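Local coordinates for outer surface protein (Bacillus cereus ATCC 14579, PDB 1X7F), which probably acts as a 6-phospho-N-acetylmuramidase, hydrolysing phosphorylated muramic acid sugars released from the bacterial cell wall, at residues 231-236 and 261-265; 269-274 and 380-385; 273-277 and 287-291. One frame throughout, in Å; residues are numbered along the deposited sequence.

Contact 1: 231-236 and 261-265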
loop_
_atom_site.group_PDB
_atom_site.type_symbol
_atom_site.label_atom_id
_atom_site.label_comp_id
_atom_site.label_asym_id
_atom_site.label_seq_id
_atom_site.Cartn_x
_atom_site.Cartn_y
_atom_site.Cartn_z
ATOM N N ILE A 231 -4.378 -5.608 7.424
ATOM C CA ILE A 231 -3.727 -4.315 7.261
ATOM C C ILE A 231 -2.597 -4.418 6.222
ATOM O O ILE A 231 -2.465 -3.547 5.368
ATOM C CB ILE A 231 -3.265 -3.740 8.648
ATOM C CG1 ILE A 231 -3.038 -2.219 8.559
ATOM C CG2 ILE A 231 -2.016 -4.499 9.231
ATOM C CD1 ILE A 231 -2.520 -1.597 9.854
ATOM N N GLU A 232 -1.855 -5.522 6.254
ATOM C CA GLU A 232 -0.719 -5.722 5.359
ATOM C C GLU A 232 -1.166 -6.009 3.926
ATOM O O GLU A 232 -0.434 -5.719 2.976
ATOM C CB GLU A 232 0.236 -6.818 5.894
ATOM C CG GLU A 232 -0.237 -8.256 5.693
ATOM C CD GLU A 232 -1.194 -8.755 6.766
ATOM O OE1 GLU A 232 -1.482 -9.966 6.749
ATOM O OE2 GLU A 232 -1.665 -7.972 7.632
ATOM N N VAL A 233 -2.368 -6.560 3.777
ATOM C CA VAL A 233 -2.958 -6.817 2.455
ATOM C C VAL A 233 -3.375 -5.502 1.773
ATOM O O VAL A 233 -3.094 -5.288 0.599
ATOM C CB VAL A 233 -4.123 -7.849 2.549
ATOM C CG1 VAL A 233 -4.780 -8.076 1.196
ATOM C CG2 VAL A 233 -3.571 -9.182 3.110
ATOM N N GLN A 234 -4.011 -4.617 2.528
ATOM C CA GLN A 234 -4.257 -3.250 2.082
ATOM C C GLN A 234 -3.010 -2.541 1.535
ATOM O O GLN A 234 -3.066 -1.943 0.471
ATOM C CB GLN A 234 -4.841 -2.421 3.230
ATOM C CG GLN A 234 -6.103 -2.966 3.862
ATOM C CD GLN A 234 -6.525 -2.133 5.069
ATOM O OE1 GLN A 234 -6.691 -2.650 6.179
ATOM N NE2 GLN A 234 -6.699 -0.851 4.852
ATOM N N ALA A 235 -1.892 -2.620 2.263
ATOM C CA ALA A 235 -0.632 -2.001 1.843
ATOM C C ALA A 235 -0.063 -2.645 0.583
ATOM O O ALA A 235 0.367 -1.947 -0.341
ATOM C CB ALA A 235 0.390 -2.041 2.969
ATOM N N LYS A 236 -0.052 -3.973 0.557
ATOM C CA LYS A 236 0.334 -4.734 -0.625
ATOM C C LYS A 236 -0.461 -4.250 -1.831
ATOM O O LYS A 236 0.098 -3.985 -2.888
ATOM C CB LYS A 236 0.083 -6.244 -0.426
ATOM C CG LYS A 236 1.129 -6.996 0.408
ATOM C CD LYS A 236 0.747 -8.500 0.515
ATOM C CE LYS A 236 1.690 -9.251 1.429
ATOM N NZ LYS A 236 1.651 -10.721 1.212
ATOM N N LYS A 261 4.213 -6.175 10.885
ATOM C CA LYS A 261 3.721 -6.745 9.636
ATOM C C LYS A 261 3.947 -5.823 8.448
ATOM O O LYS A 261 4.350 -6.271 7.375
ATOM C CB LYS A 261 2.217 -7.053 9.743
ATOM C CG LYS A 261 1.921 -8.407 10.350
ATOM C CD LYS A 261 0.414 -8.638 10.469
ATOM C CE LYS A 261 0.141 -9.885 11.321
ATOM N NZ LYS A 261 -1.318 -10.238 11.351
ATOM N N LEU A 262 3.638 -4.544 8.641
ATOM C CA LEU A 262 3.799 -3.549 7.588
ATOM C C LEU A 262 5.269 -3.278 7.279
ATOM O O LEU A 262 5.647 -3.172 6.099
ATOM C CB LEU A 262 3.072 -2.261 7.951
ATOM C CG LEU A 262 1.545 -2.331 7.885
ATOM C CD1 LEU A 262 0.969 -1.111 8.553
ATOM C CD2 LEU A 262 1.037 -2.451 6.445
ATOM N N GLY A 263 6.085 -3.198 8.333
ATOM C CA GLY A 263 7.512 -2.966 8.197
ATOM C C GLY A 263 8.250 -4.145 7.567
ATOM O O GLY A 263 9.301 -3.971 6.939
ATOM N N ASN A 264 7.695 -5.342 7.736
ATOM C CA ASN A 264 8.295 -6.550 7.183
ATOM C C ASN A 264 8.119 -6.687 5.670
ATOM O O ASN A 264 8.841 -7.431 5.033
ATOM C CB ASN A 264 7.756 -7.791 7.901
ATOM C CG ASN A 264 8.378 -7.994 9.277
ATOM O OD1 ASN A 264 9.325 -7.306 9.663
ATOM N ND2 ASN A 264 7.842 -8.952 10.025
ATOM N N LEU A 265 7.157 -5.970 5.103
ATOM C CA LEU A 265 6.831 -6.104 3.688
ATOM C C LEU A 265 7.949 -5.617 2.766
ATOM O O LEU A 265 8.631 -4.637 3.080
ATOM C CB LEU A 265 5.560 -5.324 3.363
ATOM C CG LEU A 265 4.197 -5.761 3.926
ATOM C CD1 LEU A 265 3.114 -4.801 3.499
ATOM C CD2 LEU A 265 3.845 -7.171 3.474
HETATM O O HOH W 1 -3.110 -8.974 9.583
#

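Contact 2: 269-274 and 380-385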
loop_
_atom_site.group_PDB
_atom_site.type_symbol
_atom_site.label_atom_id
_atom_site.label_comp_id
_atom_site.label_asym_id
_atom_site.label_seq_id
_atom_site.Cartn_x
_atom_site.Cartn_y
_atom_site.Cartn_z
ATOM N N MET A 269 8.227 -5.097 -4.444
ATOM C CA MET A 269 7.794 -6.333 -5.102
ATOM C C MET A 269 6.640 -7.081 -4.447
ATOM O O MET A 269 6.562 -7.193 -3.236
ATOM C CB MET A 269 8.950 -7.279 -5.333
ATOM C CG MET A 269 8.627 -8.284 -6.421
ATOM S SD MET A 269 9.814 -9.564 -6.342
ATOM C CE MET A 269 9.876 -9.809 -4.563
ATOM N N LEU A 270 5.765 -7.617 -5.287
ATOM C CA LEU A 270 4.621 -8.395 -4.845
ATOM C C LEU A 270 5.025 -9.704 -4.169
ATOM O O LEU A 270 5.810 -10.477 -4.723
ATOM C CB LEU A 270 3.711 -8.683 -6.027
ATOM C CG LEU A 270 2.352 -9.334 -5.738
ATOM C CD1 LEU A 270 1.484 -8.463 -4.815
ATOM C CD2 LEU A 270 1.664 -9.559 -7.063
ATOM N N GLN A 271 4.492 -9.929 -2.966
ATOM C CA GLN A 271 4.745 -11.141 -2.189
ATOM C C GLN A 271 3.400 -11.780 -1.871
ATOM O O GLN A 271 2.555 -11.168 -1.217
ATOM C CB GLN A 271 5.488 -10.842 -0.884
ATOM C CG GLN A 271 6.784 -10.055 -1.014
ATOM C CD GLN A 271 7.362 -9.673 0.338
ATOM O OE1 GLN A 271 6.792 -8.830 1.056
ATOM N NE2 GLN A 271 8.502 -10.279 0.691
ATOM N N LEU A 272 3.202 -13.002 -2.345
ATOM C CA LEU A 272 1.924 -13.689 -2.198
ATOM C C LEU A 272 2.068 -14.720 -1.102
ATOM O O LEU A 272 2.919 -15.618 -1.201
ATOM C CB LEU A 272 1.524 -14.368 -3.513
ATOM C CG LEU A 272 1.366 -13.422 -4.721
ATOM C CD1 LEU A 272 1.245 -14.232 -6.021
ATOM C CD2 LEU A 272 0.155 -12.456 -4.552
ATOM N N LYS A 273 1.258 -14.578 -0.051
ATOM C CA LYS A 273 1.238 -15.562 1.031
ATOM C C LYS A 273 0.696 -16.915 0.532
ATOM O O LYS A 273 -0.428 -17.002 0.009
ATOM C CB LYS A 273 0.437 -15.039 2.221
ATOM C CG LYS A 273 0.403 -16.000 3.387
ATOM C CD LYS A 273 0.270 -15.290 4.709
ATOM C CE LYS A 273 0.360 -16.294 5.853
ATOM N NZ LYS A 273 -0.064 -15.714 7.157
ATOM N N VAL A 274 1.517 -17.951 0.685
ATOM C CA VAL A 274 1.182 -19.320 0.278
ATOM C C VAL A 274 1.060 -20.219 1.527
ATOM O O VAL A 274 1.825 -20.080 2.497
ATOM C CB VAL A 274 2.236 -19.902 -0.736
ATOM C CG1 VAL A 274 3.636 -20.016 -0.095
ATOM C CG2 VAL A 274 1.808 -21.272 -1.298
ATOM N N GLN A 380 7.579 -9.809 -11.999
ATOM C CA GLN A 380 8.243 -10.598 -10.978
ATOM C C GLN A 380 7.394 -10.609 -9.729
ATOM O O GLN A 380 6.783 -9.601 -9.387
ATOM C CB GLN A 380 9.595 -9.981 -10.646
ATOM C CG GLN A 380 10.462 -9.790 -11.846
ATOM C CD GLN A 380 11.709 -8.999 -11.531
ATOM O OE1 GLN A 380 11.709 -8.130 -10.653
ATOM N NE2 GLN A 380 12.775 -9.288 -12.253
ATOM N N PHE A 381 7.361 -11.752 -9.050
ATOM C CA PHE A 381 6.713 -11.865 -7.751
ATOM C C PHE A 381 7.417 -12.969 -6.974
ATOM O O PHE A 381 8.119 -13.785 -7.570
ATOM C CB PHE A 381 5.200 -12.132 -7.902
ATOM C CG PHE A 381 4.879 -13.437 -8.558
ATOM C CD1 PHE A 381 4.576 -14.556 -7.790
ATOM C CD2 PHE A 381 4.922 -13.563 -9.941
ATOM C CE1 PHE A 381 4.311 -15.789 -8.394
ATOM C CE2 PHE A 381 4.664 -14.783 -10.557
ATOM C CZ PHE A 381 4.349 -15.899 -9.781
ATOM N N THR A 382 7.269 -12.973 -5.652
ATOM C CA THR A 382 7.647 -14.131 -4.855
ATOM C C THR A 382 6.421 -14.758 -4.190
ATOM O O THR A 382 5.327 -14.183 -4.167
ATOM C CB THR A 382 8.672 -13.782 -3.755
ATOM O OG1 THR A 382 8.126 -12.762 -2.919
ATOM C CG2 THR A 382 9.972 -13.183 -4.329
ATOM N N CYS A 383 6.635 -15.943 -3.638
ATOM C CA CYS A 383 5.669 -16.591 -2.779
ATOM C C CYS A 383 6.343 -16.682 -1.442
ATOM O O CYS A 383 7.517 -17.060 -1.360
ATOM C CB CYS A 383 5.316 -17.994 -3.296
ATOM S SG CYS A 383 4.336 -18.001 -4.808
ATOM N N VAL A 384 5.613 -16.300 -0.399
ATOM C CA VAL A 384 6.122 -16.349 0.960
ATOM C C VAL A 384 5.159 -17.091 1.876
ATOM O O VAL A 384 3.966 -17.141 1.612
ATOM C CB VAL A 384 6.416 -14.913 1.545
ATOM C CG1 VAL A 384 7.587 -14.276 0.818
ATOM C CG2 VAL A 384 5.155 -13.996 1.501
ATOM N N GLU A 385 5.693 -17.659 2.954
ATOM C CA GLU A 385 4.870 -18.268 3.992
ATOM C C GLU A 385 4.436 -17.235 5.042
ATOM O O GLU A 385 4.914 -16.101 5.079
ATOM C CB GLU A 385 5.617 -19.419 4.672
ATOM C CG GLU A 385 5.717 -20.684 3.839
ATOM C CD GLU A 385 6.362 -21.821 4.613
ATOM O OE1 GLU A 385 5.653 -22.795 4.938
ATOM O OE2 GLU A 385 7.571 -21.732 4.923
ATOM O OXT GLU A 385 3.598 -17.515 5.906
HETATM O O HOH W 2 6.113 -7.281 -8.350
HETATM O O HOH W 3 9.866 -12.062 -1.096
HETATM O O HOH W 4 1.894 -19.576 5.110
#

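Contact 3: 273-277 and 287-291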
loop_
_atom_site.group_PDB
_atom_site.type_symbol
_atom_site.label_atom_id
_atom_site.label_comp_id
_atom_site.label_asym_id
_atom_site.label_seq_id
_atom_site.Cartn_x
_atom_site.Cartn_y
_atom_site.Cartn_z
ATOM N N LYS A 273 1.258 -14.578 -0.051
ATOM C CA LYS A 273 1.238 -15.562 1.031
ATOM C C LYS A 273 0.696 -16.915 0.532
ATOM O O LYS A 273 -0.428 -17.002 0.009
ATOM C CB LYS A 273 0.437 -15.039 2.221
ATOM C CG LYS A 273 0.403 -16.000 3.387
ATOM C CD LYS A 273 0.270 -15.290 4.709
ATOM C CE LYS A 273 0.360 -16.294 5.853
ATOM N NZ LYS A 273 -0.064 -15.714 7.157
ATOM N N VAL A 274 1.517 -17.951 0.685
ATOM C CA VAL A 274 1.182 -19.320 0.278
ATOM C C VAL A 274 1.060 -20.219 1.527
ATOM O O VAL A 274 1.825 -20.080 2.497
ATOM C CB VAL A 274 2.236 -19.902 -0.736
ATOM C CG1 VAL A 274 3.636 -20.016 -0.095
ATOM C CG2 VAL A 274 1.808 -21.272 -1.298
ATOM N N HIS A 275 0.070 -21.107 1.499
ATOM C CA HIS A 275 -0.070 -22.178 2.468
ATOM C C HIS A 275 0.125 -23.501 1.733
ATOM O O HIS A 275 -0.590 -23.800 0.781
ATOM C CB HIS A 275 -1.458 -22.157 3.122
ATOM C CG HIS A 275 -1.784 -20.877 3.830
ATOM N ND1 HIS A 275 -1.457 -20.649 5.150
ATOM C CD2 HIS A 275 -2.419 -19.757 3.404
ATOM C CE1 HIS A 275 -1.867 -19.442 5.505
ATOM N NE2 HIS A 275 -2.460 -18.883 4.464
ATOM N N PHE A 276 1.090 -24.290 2.182
ATOM C CA PHE A 276 1.355 -25.589 1.589
ATOM C C PHE A 276 0.383 -26.685 2.001
ATOM O O PHE A 276 -0.095 -26.698 3.131
ATOM C CB PHE A 276 2.795 -26.013 1.893
ATOM C CG PHE A 276 3.807 -25.166 1.210
ATOM C CD1 PHE A 276 4.608 -24.283 1.946
ATOM C CD2 PHE A 276 3.937 -25.210 -0.178
ATOM C CE1 PHE A 276 5.542 -23.471 1.300
ATOM C CE2 PHE A 276 4.858 -24.407 -0.826
ATOM C CZ PHE A 276 5.664 -23.535 -0.090
ATOM N N VAL A 277 0.101 -27.608 1.077
ATOM C CA VAL A 277 -0.604 -28.844 1.442
ATOM C C VAL A 277 0.354 -29.773 2.190
ATOM O O VAL A 277 1.576 -29.672 2.016
ATOM C CB VAL A 277 -1.226 -29.583 0.211
ATOM C CG1 VAL A 277 -2.159 -28.662 -0.558
ATOM C CG2 VAL A 277 -0.136 -30.191 -0.713
ATOM N N ALA A 287 11.156 -24.791 -4.912
ATOM C CA ALA A 287 10.708 -24.205 -6.184
ATOM C C ALA A 287 9.764 -23.032 -5.937
ATOM O O ALA A 287 9.807 -22.039 -6.633
ATOM C CB ALA A 287 10.011 -25.259 -7.053
ATOM N N THR A 288 8.907 -23.165 -4.938
ATOM C CA THR A 288 7.931 -22.132 -4.607
ATOM C C THR A 288 8.571 -20.911 -3.936
ATOM O O THR A 288 8.323 -19.777 -4.352
ATOM C CB THR A 288 6.840 -22.743 -3.696
ATOM O OG1 THR A 288 6.176 -23.806 -4.408
ATOM C CG2 THR A 288 5.737 -21.704 -3.380
ATOM N N LEU A 289 9.396 -21.160 -2.915
ATOM C CA LEU A 289 9.855 -20.114 -1.986
ATOM C C LEU A 289 11.193 -19.478 -2.329
ATOM O O LEU A 289 11.437 -18.321 -1.988
ATOM C CB LEU A 289 9.957 -20.661 -0.560
ATOM C CG LEU A 289 8.730 -21.206 0.156
ATOM C CD1 LEU A 289 9.157 -21.788 1.511
ATOM C CD2 LEU A 289 7.686 -20.126 0.331
ATOM N N GLN A 290 12.062 -20.243 -2.978
ATOM C CA GLN A 290 13.440 -19.820 -3.187
ATOM C C GLN A 290 13.600 -19.066 -4.500
ATOM O O GLN A 290 14.637 -18.479 -4.761
ATOM C CB GLN A 290 14.398 -21.027 -3.122
ATOM C CG GLN A 290 15.798 -20.645 -2.755
ATOM C CD GLN A 290 16.710 -21.839 -2.533
ATOM O OE1 GLN A 290 17.522 -22.167 -3.401
ATOM N NE2 GLN A 290 16.576 -22.492 -1.374
ATOM N N GLU A 291 12.563 -19.081 -5.317
ATOM C CA GLU A 291 12.634 -18.499 -6.647
ATOM C C GLU A 291 11.962 -17.144 -6.714
ATOM O O GLU A 291 10.890 -16.943 -6.144
ATOM C CB GLU A 291 11.961 -19.429 -7.680
ATOM C CG GLU A 291 12.463 -20.870 -7.675
ATOM C CD GLU A 291 13.943 -20.978 -7.987
ATOM O OE1 GLU A 291 14.397 -20.261 -8.908
ATOM O OE2 GLU A 291 14.650 -21.770 -7.309
#

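Contact 1: 231-236 and 261-265
Leu262 and Leu265 of segment 261-265 hold most of the apolar part of this contact, each spreading its two methyls over different residues of helix 231-236. CD1 of Leu262 meets CD1 of Ile231 at 3.8 Å, the two side chains crossing at about a right angle, while CD2 of Leu262 rests on CB of Ala235 at 3.6 Å. Ile231 reaches this place because its CG1 runs anti to the backbone N (chi1 -160°) and the chain then stays extended, carrying CD1 out to the leucine. Three residues on, just past the end of the helix, Leu265 completes the seam: its CD1 lies against both CB of Ala235, at 3.9 Å, and the carbonyl O of Glu232, and its CD2 touches CE of Lys236 at 3.6 Å. The extended lysine thus lends its aliphatic length to the apolar surface, and its NZ forms a salt bridge with Glu368 and a hydrogen bond with the carbonyl O of Gln271.

The polar part sits at the solvent side and is indirect. OE2 of Glu232 and NZ of Lys261 are 4.4 Å apart, too far for a salt bridge, but one water joins them, donating to OE2 of Glu232 at 2.6 Å and accepting from NZ of Lys261 at 2.8 Å. The glutamate chain, bent at chi2 (-84°), brings OE2 alongside CD of Lys261. NZ of Lys261 has a further partner in Glu257, so the acid groups around it would probably stabilise its positive charge.

Ile231, Ala235 and Leu262 also press on Ile204, Val247 and Ile249 of strands 201-204 and 246-249. The two helices follow these strands, the seventh and eighth of a (beta/alpha)8, TIM-barrel type of fold, and pack against each other and the strands.

Contact 2: 269-274 and 380-385
The carbonyl O of Val384 is gripped by two consecutive residues of the neighbouring strand: Val274 N donates to it at 2.7 Å, and Lys273 CA makes a CA-H...O contact with it at 3.2 Å. The N-H...O hydrogen bond is nearly straight (166°) and arrives nearly along the C=O axis. Leu272 bonds in both directions, its N to the O of Thr382 and its O to the N of Val384. Thr382 N closes the series on the O of Leu270, so four bonds zip strand 270-274 to strand 380-384.

On one face of the sheet stand Gln271, Thr382 and Val384. The Gln271 and Thr382 side chains lie side by side, pointing the same way, and a water links Gln271 NE2 to Thr382 OG1; the other end of this amide, OE1, takes the N of Asn266, which helps to hold the group in place. At the start of the pair, Met269 bends at chi3 and sets CE against CG2 of Thr382 at 3.4 Å, a tight contact.

The opposite face is apolar. CD1 of Leu272 meets CD1 of Phe381 at 3.8 Å as the two side chains cross, and both residues also touch Ile347. Phe381 reaches Leu272 with CG placed between its backbone N and carbonyl carbon (chi1 64°), and its ring also meets that of His293. At the chain end, a water donates to both the O of Val274 and OXT of Glu385, tying the terminal carboxylate to the adjacent strand.

The hydrogen-bond ladder, with the strands running the same way at 28° to each other, is that of a twisted parallel pair, here the junction of the first and last strands of the mixed sheet in the C-terminal region.

Contact 3: 273-277 and 287-291
Phe276 points the end of its ring into the notch between Thr288 and Leu289, a helix-on-sheet contact in which helix 282-289 lies across one face of the mixed sheet. Ring and helix side chains come from opposite directions. Leu289 CG stands at the ring edge, near its plane, 3.9 Å from Phe276 CZ, and CB of Thr288 also lies in the ring plane at the edge. The methyl CG2 of Thr288 approaches the same CZ obliquely at 3.8 Å, while CD1 of Leu289 flanks CE1 of Phe276 at 4.0 Å. No hydrogen bond crosses, so the contact rests on this apolar interlock.

Two residues back along the strand, on the same side, Val274 adds its CG1, 4.1 Å from CD2 of Leu289, so that the leucine bridges both strand residues.

Beyond this first shell, Val361 of the adjoining strand 358-364 touches both Phe276 and Thr288, and Cys383 of strand 380-384 backs Val274 and Thr288; the threonine is thereby walled by three strands. Its torsion sorts the two branches: CG2 runs anti to the backbone N and faces the strand residues, whereas OG1 (chi1 -61°) lies beside the backbone N. From there the hydroxyl turns back to its own helix, where Thr288 OG1 is hydrogen-bonded to the carbonyl O of Glu284.

Contact 1 comes first along the chain, pairing the last two helices of the barrel; contacts 2 and 3 then both start from strand 270-276, which directly follows helix 256-264. Contact 2 joins that strand to the last strand of the mixed sheet, and contact 3 packs helix 282-289 against strand 270-276. Their centres lie 8 Å apart, and Cys383 and Glu385 of contact 2 touch Thr288, Leu289 and Phe276 of contact 3. Contact 1 is 12 Å from contact 2 and 19 Å from contact 3, centre to centre. Lys236, reaching the carbonyl O of Gln271, couples the barrel helices to the mixed sheet that follows.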